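Local structure of flavin-dependent monooxygenase, oxygenase subunit HsaA (Rhodococcus sp., 2RFQ) at residues A[227-239]-A[297-309]. The protein hydroxylates the phenolic ring of the cholesterol catabolite 3-HSA to the catechol 3,4-DHSA, using reduced FMN and dioxygen. Residues are numbered along the deposited sequence; the frame is centred on the assembly and turned at random.
Sequences PVYKMPWGTIHPT and LSGNVADEYALLV
Thr235 and Glu304 make the one direct hydrogen bond between the two segments: Thr235 OG1 donates to Glu304 OE2 over 2.6 Å, on the syn lone pair. Glu304 is buried; its side chain, extended beyond CG (chi2 -175°), carries the carboxylate across to the Thr235 hydroxyl, and OE1 lies 3.4 Å from Pro232 CG. With an alanine at Glu304, the Thr235 hydroxyl would probably lose this acceptor, and a gap would be likely to open beside Pro232 and the selenomethionine Met231. That side chain, bent at chi2 and chi3, fills the tightly packed middle: SE sits 3.6 Å from Leu308 CD1 and near the plane of the Tyr305 ring at its edge, while CE turns to Val301 CG1. A 3-10 turn (227-230) and a short loop lead through the N-cap Pro232 into helix 233-266, roughly antiparallel to helix 277-309 in the acyl-CoA dehydrogenase-like C-terminal helical domain; the local axes stand at 147° and approach to 10.9 Å. At the Leu297 end, Thr239 CG2 packs 3.7 Å from Leu297 CG, and water 2 donates to both Thr239 OG1 and Leu297 O. The other end faces solvent: Val309 is exposed, Pro227 partly so, and Pro227 CG meets Val309 CG2 at 3.9 Å; water 1, in the Tyr305 ring plane, links Tyr305 OH to Val228 N.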
# COMPACT_ATOMS: atom_id res chain seq x y z
N PRO A 227 -5.38 31.35 26.34
CA PRO A 227 -6.21 30.37 25.61
C PRO A 227 -5.52 29.02 25.37
O PRO A 227 -6.21 28.00 25.24
CB PRO A 227 -6.56 31.07 24.29
CG PRO A 227 -5.47 32.17 24.15
CD PRO A 227 -5.25 32.62 25.58
N VAL A 228 -4.19 28.99 25.32
CA VAL A 228 -3.52 27.71 25.08
C VAL A 228 -3.87 26.67 26.17
O VAL A 228 -3.91 25.46 25.88
CB VAL A 228 -1.97 27.88 24.93
CG1 VAL A 228 -1.32 28.29 26.26
CG2 VAL A 228 -1.34 26.58 24.40
N TYR A 229 -4.17 27.12 27.39
CA TYR A 229 -4.45 26.17 28.49
C TYR A 229 -5.86 25.59 28.43
O TYR A 229 -6.19 24.70 29.23
CB TYR A 229 -4.12 26.76 29.88
CG TYR A 229 -2.70 27.24 29.93
CD1 TYR A 229 -1.64 26.33 29.74
CD2 TYR A 229 -2.39 28.59 30.09
CE1 TYR A 229 -0.31 26.75 29.69
CE2 TYR A 229 -1.08 29.02 30.07
CZ TYR A 229 -0.04 28.10 29.88
OH TYR A 229 1.27 28.52 29.84
N LYS A 230 -6.68 26.05 27.48
CA LYS A 230 -8.03 25.51 27.29
C LYS A 230 -8.03 24.46 26.16
O LYS A 230 -9.08 23.91 25.81
CB LYS A 230 -9.03 26.63 27.02
CG LYS A 230 -9.14 27.54 28.23
CD LYS A 230 -10.13 28.66 28.02
CE LYS A 230 -10.35 29.41 29.34
NZ LYS A 230 -9.18 30.27 29.72
N MSE A 231 -6.85 24.22 25.57
CA MSE A 231 -6.74 23.19 24.53
C MSE A 231 -7.02 21.80 25.11
O MSE A 231 -6.63 21.54 26.24
CB MSE A 231 -5.35 23.20 23.90
CG MSE A 231 -5.06 24.47 23.12
SE MSE A 231 -5.82 24.38 21.31
CE MSE A 231 -4.61 23.00 20.56
N PRO A 232 -7.67 20.92 24.33
CA PRO A 232 -7.97 19.58 24.82
C PRO A 232 -6.73 18.70 24.94
O PRO A 232 -5.91 18.69 24.02
CB PRO A 232 -8.96 19.02 23.76
CG PRO A 232 -8.63 19.74 22.52
CD PRO A 232 -8.21 21.15 22.98
N TRP A 233 -6.60 18.00 26.07
CA TRP A 233 -5.50 17.05 26.27
C TRP A 233 -5.43 16.02 25.14
O TRP A 233 -4.32 15.61 24.75
CB TRP A 233 -5.69 16.32 27.61
CG TRP A 233 -4.56 15.38 28.01
CD1 TRP A 233 -4.68 14.03 28.22
CD2 TRP A 233 -3.18 15.71 28.30
NE1 TRP A 233 -3.47 13.51 28.61
CE2 TRP A 233 -2.54 14.51 28.67
CE3 TRP A 233 -2.44 16.89 28.28
CZ2 TRP A 233 -1.18 14.46 29.03
CZ3 TRP A 233 -1.07 16.84 28.62
CH2 TRP A 233 -0.47 15.63 29.00
N GLY A 234 -6.59 15.60 24.63
CA GLY A 234 -6.64 14.58 23.57
C GLY A 234 -5.98 15.02 22.27
O GLY A 234 -5.64 14.19 21.43
N THR A 235 -5.87 16.35 22.07
CA THR A 235 -5.02 16.88 21.01
C THR A 235 -3.58 17.19 21.46
O THR A 235 -2.61 16.83 20.79
CB THR A 235 -5.65 18.14 20.38
OG1 THR A 235 -6.87 17.76 19.73
CG2 THR A 235 -4.72 18.76 19.33
N ILE A 236 -3.44 17.88 22.59
CA ILE A 236 -2.12 18.35 23.04
C ILE A 236 -1.12 17.22 23.27
O ILE A 236 0.05 17.31 22.81
CB ILE A 236 -2.31 19.17 24.35
CG1 ILE A 236 -3.04 20.49 24.01
CG2 ILE A 236 -0.97 19.38 25.09
CD1 ILE A 236 -2.14 21.57 23.31
N HIS A 237 -1.53 16.19 24.00
CA HIS A 237 -0.55 15.14 24.36
C HIS A 237 -0.24 14.26 23.14
O HIS A 237 0.94 14.11 22.78
CB HIS A 237 -1.00 14.37 25.59
CG HIS A 237 -0.13 13.21 25.93
ND1 HIS A 237 1.24 13.32 26.11
CD2 HIS A 237 -0.43 11.90 26.10
CE1 HIS A 237 1.74 12.12 26.39
NE2 HIS A 237 0.75 11.25 26.38
N PRO A 238 -1.28 13.72 22.47
CA PRO A 238 -0.91 12.93 21.28
C PRO A 238 -0.12 13.72 20.20
O PRO A 238 0.77 13.15 19.55
CB PRO A 238 -2.26 12.44 20.75
CG PRO A 238 -3.10 12.34 22.01
CD PRO A 238 -2.72 13.63 22.75
N THR A 239 -0.42 15.00 20.02
CA THR A 239 0.37 15.79 19.04
C THR A 239 1.84 15.92 19.52
O THR A 239 2.76 15.91 18.69
CB THR A 239 -0.28 17.17 18.80
OG1 THR A 239 -1.60 16.96 18.26
CG2 THR A 239 0.54 18.02 17.79
N LEU A 297 -1.32 17.89 11.07
CA LEU A 297 -1.00 17.91 12.49
C LEU A 297 -0.99 19.34 13.04
O LEU A 297 -1.60 19.61 14.07
CB LEU A 297 0.36 17.23 12.74
CG LEU A 297 0.66 16.95 14.21
CD1 LEU A 297 -0.18 15.76 14.73
CD2 LEU A 297 2.12 16.65 14.33
N SER A 298 -0.29 20.23 12.35
CA SER A 298 -0.28 21.63 12.76
C SER A 298 -1.62 22.33 12.47
O SER A 298 -2.07 23.19 13.25
CB SER A 298 0.91 22.33 12.11
OG SER A 298 0.76 22.49 10.71
N GLY A 299 -2.27 21.94 11.36
CA GLY A 299 -3.56 22.53 10.95
C GLY A 299 -4.67 22.35 11.97
O GLY A 299 -5.41 23.30 12.29
N ASN A 300 -4.83 21.12 12.45
CA ASN A 300 -5.87 20.86 13.44
C ASN A 300 -5.59 21.62 14.74
O ASN A 300 -6.50 22.15 15.35
CB ASN A 300 -6.00 19.35 13.69
CG ASN A 300 -6.56 18.61 12.50
OD1 ASN A 300 -6.10 17.48 12.18
ND2 ASN A 300 -7.58 19.17 11.86
N VAL A 301 -4.31 21.66 15.15
CA VAL A 301 -3.94 22.44 16.33
C VAL A 301 -4.29 23.92 16.12
O VAL A 301 -4.91 24.56 16.97
CB VAL A 301 -2.45 22.26 16.69
CG1 VAL A 301 -2.03 23.32 17.68
CG2 VAL A 301 -2.23 20.87 17.30
N ALA A 302 -3.91 24.45 14.96
CA ALA A 302 -4.21 25.87 14.65
C ALA A 302 -5.73 26.18 14.68
O ALA A 302 -6.17 27.23 15.20
CB ALA A 302 -3.60 26.25 13.28
N ASP A 303 -6.53 25.27 14.13
CA ASP A 303 -7.98 25.45 14.10
C ASP A 303 -8.57 25.43 15.50
O ASP A 303 -9.40 26.27 15.85
CB ASP A 303 -8.63 24.37 13.23
CG ASP A 303 -8.36 24.59 11.74
OD1 ASP A 303 -7.71 25.59 11.35
OD2 ASP A 303 -8.86 23.78 10.95
N GLU A 304 -8.12 24.48 16.33
CA GLU A 304 -8.61 24.46 17.72
C GLU A 304 -8.25 25.77 18.42
O GLU A 304 -9.09 26.39 19.08
CB GLU A 304 -8.03 23.27 18.50
CG GLU A 304 -8.38 21.89 17.91
CD GLU A 304 -7.89 20.74 18.75
OE1 GLU A 304 -7.17 20.97 19.74
OE2 GLU A 304 -8.23 19.57 18.41
N TYR A 305 -7.00 26.20 18.26
CA TYR A 305 -6.49 27.37 18.98
C TYR A 305 -7.21 28.64 18.53
O TYR A 305 -7.55 29.50 19.35
CB TYR A 305 -4.98 27.51 18.75
CG TYR A 305 -4.33 28.58 19.58
CD1 TYR A 305 -4.36 28.53 20.99
CD2 TYR A 305 -3.66 29.65 18.96
CE1 TYR A 305 -3.73 29.52 21.76
CE2 TYR A 305 -3.03 30.62 19.72
CZ TYR A 305 -3.07 30.56 21.11
OH TYR A 305 -2.45 31.55 21.84
N ALA A 306 -7.45 28.74 17.22
CA ALA A 306 -8.18 29.92 16.69
C ALA A 306 -9.56 30.04 17.32
O ALA A 306 -10.02 31.15 17.63
CB ALA A 306 -8.30 29.85 15.18
N LEU A 307 -10.24 28.90 17.51
CA LEU A 307 -11.57 28.94 18.11
C LEU A 307 -11.47 29.44 19.55
O LEU A 307 -12.25 30.26 19.97
CB LEU A 307 -12.24 27.56 18.03
CG LEU A 307 -12.64 27.13 16.63
CD1 LEU A 307 -12.90 25.62 16.62
CD2 LEU A 307 -13.91 27.88 16.23
N LEU A 308 -10.48 28.94 20.30
CA LEU A 308 -10.29 29.35 21.67
C LEU A 308 -9.99 30.85 21.78
O LEU A 308 -10.52 31.53 22.64
CB LEU A 308 -9.19 28.54 22.34
CG LEU A 308 -9.55 27.05 22.50
CD1 LEU A 308 -8.31 26.30 22.98
CD2 LEU A 308 -10.70 26.89 23.49
N VAL A 309 -9.11 31.32 20.91
CA VAL A 309 -8.74 32.74 20.90
C VAL A 309 -10.00 33.59 20.64
O VAL A 309 -10.13 34.71 21.16
CB VAL A 309 -7.60 33.02 19.88
CG1 VAL A 309 -7.39 34.53 19.69
CG2 VAL A 309 -6.30 32.37 20.37
O HOH W 1 -1.99 31.33 24.63
O HOH W 2 -2.81 17.75 15.81